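Local coordinates for Non-structural protein 9 (Avian infectious bronchitis virus, PDB 5C94) that forms a homodimer and binds RNA, probably single-stranded, as part of the coronavirus replication machinery, at residues E8-V20 with V30-S42. Sequence-based numbering, arbitrary orientation.
Sequences ELMPHGVKTKACV and VESKCYYTSISGS
Tyr-36 lays its ring across the neighbouring strand between two lysines. CB of Lys-15 sits over one face, 3.8 Å from the ring centroid, a CH-pi contact displaced toward the rim; over the opposite face Lys-17 brings NZ to 4.5 Å from the centroid, only 12° off the ring normal, a cation-pi pair. The ring gets there because CG of Tyr-36 lies between its own backbone N and carbonyl carbon (chi1 61°), which folds it over the partner strand. A water then bridges the phenol OH to the carbonyl O of Thr-16. Further along the same face the packing closes up: CG of Lys-17 meets SG of Cys-34, and SG of Cys-19 reaches CB of Cys-34 at 3.7 Å, with both cysteines buried. Underneath runs the antiparallel hairpin of strands 12-22 and 30-39, central to the barrel-like sheet of the nsp9 fold, its paired backbone N-H and C=O groups bonded at Lys-15/Tyr-36, Lys-17/Cys-34 and Cys-19/Ser-32. The register slips by one residue between His-12 and Lys-15, a beta bulge containing Gly-13. There OG1 of Thr-37, swung opposite its own N (chi1 -177°), donates a 2.6 Å hydrogen bond to O of Gly-13, in the carbonyl plane, so a side-chain hydroxyl serves the carbonyl at the irregularity. Beside it Pro-11 sets CB against CG1 of Ile-39, and helix 99-109 covers Pro-11, Val-14 and Thr-37 through Met-104. The opposite face of the hairpin is more open at Thr-16, Ala-18 and Lys-33, all exposed: Thr-16 touches CE of Lys-33 with CG2 at 3.7 Å, while its OG1 stands over one face of the Tyr-35 ring, whose edge takes CG1 of Val-14. Leu-9, poorly ordered at the solvent margin, leans on CG2 of Ile-39.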
loop_
_atom_site.group_PDB
_atom_site.type_symbol
_atom_site.label_atom_id
_atom_site.label_comp_id
_atom_site.label_asym_id
_atom_site.label_seq_id
_atom_site.Cartn_x
_atom_site.Cartn_y
_atom_site.Cartn_z
ATOM N N GLU A 8 5.435 13.141 -4.784
ATOM C CA GLU A 8 4.985 13.557 -6.106
ATOM C C GLU A 8 4.370 12.481 -6.970
ATOM O O GLU A 8 3.197 12.560 -7.338
ATOM C CB GLU A 8 6.146 14.160 -6.910
ATOM N N LEU A 9 5.170 11.464 -7.269
ATOM C CA LEU A 9 4.902 10.578 -8.400
ATOM C C LEU A 9 4.047 9.393 -7.948
ATOM O O LEU A 9 4.482 8.582 -7.130
ATOM C CB LEU A 9 6.194 10.097 -9.052
ATOM C CG LEU A 9 6.136 9.957 -10.564
ATOM C CD1 LEU A 9 5.415 11.153 -11.192
ATOM C CD2 LEU A 9 7.557 9.837 -11.097
ATOM N N MET A 10 2.825 9.294 -8.473
ATOM C CA MET A 10 1.917 8.263 -7.979
ATOM C C MET A 10 2.024 6.956 -8.751
ATOM O O MET A 10 1.939 6.919 -9.985
ATOM C CB MET A 10 0.454 8.723 -7.988
ATOM C CG MET A 10 -0.457 7.670 -7.346
ATOM S SD MET A 10 -2.061 8.219 -6.749
ATOM C CE MET A 10 -3.091 7.620 -8.089
ATOM N N PRO A 11 2.224 5.874 -8.002
ATOM C CA PRO A 11 2.320 4.501 -8.506
ATOM C C PRO A 11 0.940 3.900 -8.801
ATOM O O PRO A 11 -0.042 4.201 -8.119
ATOM C CB PRO A 11 3.034 3.762 -7.372
ATOM C CG PRO A 11 2.793 4.603 -6.144
ATOM C CD PRO A 11 2.592 6.000 -6.580
ATOM N N HIS A 12 0.872 3.058 -9.825
ATOM C CA HIS A 12 -0.403 2.524 -10.277
ATOM C C HIS A 12 -0.424 1.004 -10.314
ATOM O O HIS A 12 0.359 0.365 -11.037
ATOM C CB HIS A 12 -0.734 3.075 -11.661
ATOM C CG HIS A 12 -0.784 4.569 -11.711
ATOM N ND1 HIS A 12 -1.611 5.311 -10.897
ATOM C CD2 HIS A 12 -0.095 5.456 -12.467
ATOM C CE1 HIS A 12 -1.431 6.597 -11.150
ATOM N NE2 HIS A 12 -0.521 6.710 -12.099
ATOM N N GLY A 13 -1.329 0.432 -9.528
ATOM C CA GLY A 13 -1.594 -0.993 -9.561
ATOM C C GLY A 13 -0.512 -1.790 -8.882
ATOM O O GLY A 13 0.575 -1.283 -8.621
ATOM N N VAL A 14 -0.822 -3.039 -8.573
ATOM C CA VAL A 14 0.174 -3.974 -8.085
ATOM C C VAL A 14 0.005 -5.234 -8.901
ATOM O O VAL A 14 -1.073 -5.809 -8.940
ATOM C CB VAL A 14 0.021 -4.299 -6.580
ATOM C CG1 VAL A 14 0.975 -5.414 -6.178
ATOM C CG2 VAL A 14 0.232 -3.050 -5.715
ATOM N N LYS A 15 1.068 -5.646 -9.574
ATOM C CA LYS A 15 1.031 -6.857 -10.368
ATOM C C LYS A 15 2.039 -7.880 -9.862
ATOM O O LYS A 15 2.916 -7.576 -9.053
ATOM C CB LYS A 15 1.294 -6.536 -11.838
ATOM C CG LYS A 15 0.126 -5.851 -12.553
ATOM C CD LYS A 15 0.570 -5.369 -13.917
ATOM C CE LYS A 15 -0.590 -5.096 -14.844
ATOM N NZ LYS A 15 -0.072 -4.645 -16.164
ATOM N N THR A 16 1.911 -9.091 -10.384
ATOM C CA THR A 16 2.636 -10.252 -9.905
ATOM C C THR A 16 3.231 -11.009 -11.078
ATOM O O THR A 16 2.578 -11.150 -12.105
ATOM C CB THR A 16 1.682 -11.140 -9.060
ATOM O OG1 THR A 16 1.850 -10.806 -7.679
ATOM C CG2 THR A 16 1.923 -12.589 -9.253
ATOM N N LYS A 17 4.484 -11.452 -10.955
ATOM C CA LYS A 17 5.063 -12.363 -11.949
ATOM C C LYS A 17 6.191 -13.182 -11.309
ATOM O O LYS A 17 6.712 -12.815 -10.255
ATOM C CB LYS A 17 5.567 -11.599 -13.191
ATOM C CG LYS A 17 6.906 -10.875 -13.020
ATOM C CD LYS A 17 7.249 -9.974 -14.215
ATOM C CE LYS A 17 8.312 -8.914 -13.837
ATOM N NZ LYS A 17 8.574 -7.878 -14.898
ATOM N N ALA A 18 6.546 -14.304 -11.927
ATOM C CA ALA A 18 7.635 -15.105 -11.394
ATOM C C ALA A 18 8.948 -14.403 -11.628
ATOM O O ALA A 18 9.087 -13.610 -12.561
ATOM C CB ALA A 18 7.670 -16.488 -12.019
ATOM N N CYS A 19 9.905 -14.701 -10.758
ATOM C CA CYS A 19 11.283 -14.275 -10.925
ATOM C C CYS A 19 12.131 -15.297 -10.228
ATOM O O CYS A 19 11.613 -16.295 -9.734
ATOM C CB CYS A 19 11.529 -12.893 -10.338
ATOM S SG CYS A 19 11.350 -12.829 -8.532
ATOM N N VAL A 20 13.433 -15.038 -10.164
ATOM C CA VAL A 20 14.353 -15.930 -9.473
ATOM C C VAL A 20 15.124 -15.134 -8.431
ATOM O O VAL A 20 15.289 -13.929 -8.563
ATOM C CB VAL A 20 15.336 -16.631 -10.457
ATOM C CG1 VAL A 20 14.584 -17.550 -11.393
ATOM C CG2 VAL A 20 16.099 -15.599 -11.274
ATOM N N VAL A 30 16.318 -19.887 -6.985
ATOM C CA VAL A 30 15.078 -20.089 -6.263
ATOM C C VAL A 30 13.930 -19.310 -6.884
ATOM O O VAL A 30 13.867 -18.080 -6.755
ATOM C CB VAL A 30 15.216 -19.686 -4.785
ATOM C CG1 VAL A 30 13.898 -19.962 -4.017
ATOM C CG2 VAL A 30 16.374 -20.421 -4.158
ATOM N N GLU A 31 13.021 -20.025 -7.546
ATOM C CA GLU A 31 11.881 -19.382 -8.196
ATOM C C GLU A 31 11.049 -18.712 -7.135
ATOM O O GLU A 31 10.763 -19.309 -6.103
ATOM C CB GLU A 31 11.024 -20.379 -8.983
ATOM C CG GLU A 31 9.970 -19.711 -9.883
ATOM C CD GLU A 31 9.168 -20.719 -10.692
ATOM O OE1 GLU A 31 9.785 -21.501 -11.450
ATOM O OE2 GLU A 31 7.925 -20.728 -10.571
ATOM N N SER A 32 10.696 -17.458 -7.379
ATOM C CA SER A 32 9.961 -16.679 -6.410
ATOM C C SER A 32 8.951 -15.826 -7.136
ATOM O O SER A 32 8.899 -15.817 -8.362
ATOM C CB SER A 32 10.897 -15.800 -5.577
ATOM O OG SER A 32 12.062 -16.508 -5.191
ATOM N N LYS A 33 8.151 -15.123 -6.351
ATOM C CA LYS A 33 7.096 -14.256 -6.836
ATOM C C LYS A 33 7.498 -12.796 -6.589
ATOM O O LYS A 33 7.816 -12.427 -5.451
ATOM C CB LYS A 33 5.790 -14.594 -6.112
ATOM C CG LYS A 33 4.522 -14.026 -6.734
ATOM C CD LYS A 33 3.479 -13.847 -5.639
ATOM C CE LYS A 33 2.117 -14.350 -6.058
ATOM N NZ LYS A 33 2.172 -15.816 -6.279
ATOM N N CYS A 34 7.506 -11.963 -7.628
ATOM C CA CYS A 34 7.792 -10.551 -7.393
ATOM C C CYS A 34 6.557 -9.656 -7.575
ATOM O O CYS A 34 5.640 -9.968 -8.323
ATOM C CB CYS A 34 8.950 -10.073 -8.280
ATOM S SG CYS A 34 8.550 -9.541 -9.935
ATOM N N TYR A 35 6.539 -8.551 -6.842
ATOM C CA TYR A 35 5.449 -7.592 -6.897
ATOM C C TYR A 35 5.974 -6.336 -7.571
ATOM O O TYR A 35 7.063 -5.846 -7.237
ATOM C CB TYR A 35 4.920 -7.276 -5.490
ATOM C CG TYR A 35 4.179 -8.435 -4.854
ATOM C CD1 TYR A 35 4.858 -9.587 -4.448
ATOM C CD2 TYR A 35 2.803 -8.381 -4.658
ATOM C CE1 TYR A 35 4.176 -10.660 -3.876
ATOM C CE2 TYR A 35 2.116 -9.441 -4.084
ATOM C CZ TYR A 35 2.805 -10.580 -3.701
ATOM O OH TYR A 35 2.116 -11.633 -3.133
ATOM N N TYR A 36 5.218 -5.820 -8.531
ATOM C CA TYR A 36 5.627 -4.585 -9.167
ATOM C C TYR A 36 4.460 -3.650 -9.443
ATOM O O TYR A 36 3.300 -4.055 -9.629
ATOM C CB TYR A 36 6.408 -4.872 -10.454
ATOM C CG TYR A 36 5.676 -5.620 -11.552
ATOM C CD1 TYR A 36 5.483 -6.992 -11.474
ATOM C CD2 TYR A 36 5.234 -4.960 -12.699
ATOM C CE1 TYR A 36 4.832 -7.691 -12.490
ATOM C CE2 TYR A 36 4.581 -5.646 -13.719
ATOM C CZ TYR A 36 4.386 -7.016 -13.609
ATOM O OH TYR A 36 3.741 -7.717 -14.611
ATOM N N THR A 37 4.773 -2.370 -9.429
ATOM C CA THR A 37 3.771 -1.385 -9.723
ATOM C C THR A 37 4.187 -0.646 -10.986
ATOM O O THR A 37 5.222 -0.957 -11.592
ATOM C CB THR A 37 3.576 -0.429 -8.546
ATOM O OG1 THR A 37 2.521 0.482 -8.862
ATOM C CG2 THR A 37 4.869 0.326 -8.237
ATOM N N SER A 38 3.370 0.304 -11.414
ATOM C CA SER A 38 3.711 1.087 -12.589
ATOM C C SER A 38 3.902 2.543 -12.180
ATOM O O SER A 38 3.036 3.129 -11.517
ATOM C CB SER A 38 2.625 0.963 -13.661
ATOM O OG SER A 38 2.997 1.659 -14.848
ATOM N N ILE A 39 5.034 3.127 -12.560
ATOM C CA ILE A 39 5.278 4.536 -12.282
ATOM C C ILE A 39 5.797 5.237 -13.531
ATOM O O ILE A 39 6.826 4.838 -14.077
ATOM C CB ILE A 39 6.285 4.717 -11.148
ATOM C CG1 ILE A 39 5.832 3.944 -9.897
ATOM C CG2 ILE A 39 6.477 6.191 -10.866
ATOM C CD1 ILE A 39 6.863 3.924 -8.761
ATOM N N SER A 40 5.080 6.269 -13.980
ATOM C CA SER A 40 5.403 6.963 -15.235
ATOM C C SER A 40 5.490 6.019 -16.435
ATOM O O SER A 40 6.439 6.091 -17.226
ATOM C CB SER A 40 6.713 7.730 -15.101
ATOM O OG SER A 40 6.588 8.725 -14.110
ATOM N N GLY A 41 4.502 5.128 -16.539
ATOM C CA GLY A 41 4.381 4.189 -17.641
ATOM C C GLY A 41 5.404 3.074 -17.642
ATOM O O GLY A 41 5.557 2.351 -18.626
ATOM N N SER A 42 6.109 2.932 -16.529
ATOM C CA SER A 42 7.176 1.956 -16.444
ATOM C C SER A 42 7.014 1.099 -15.207
ATOM O O SER A 42 6.605 1.589 -14.155
ATOM C CB SER A 42 8.544 2.643 -16.434
ATOM O OG SER A 42 8.906 3.063 -17.738
HETATM O O HOH W 1 2.122 -10.114 -14.493
#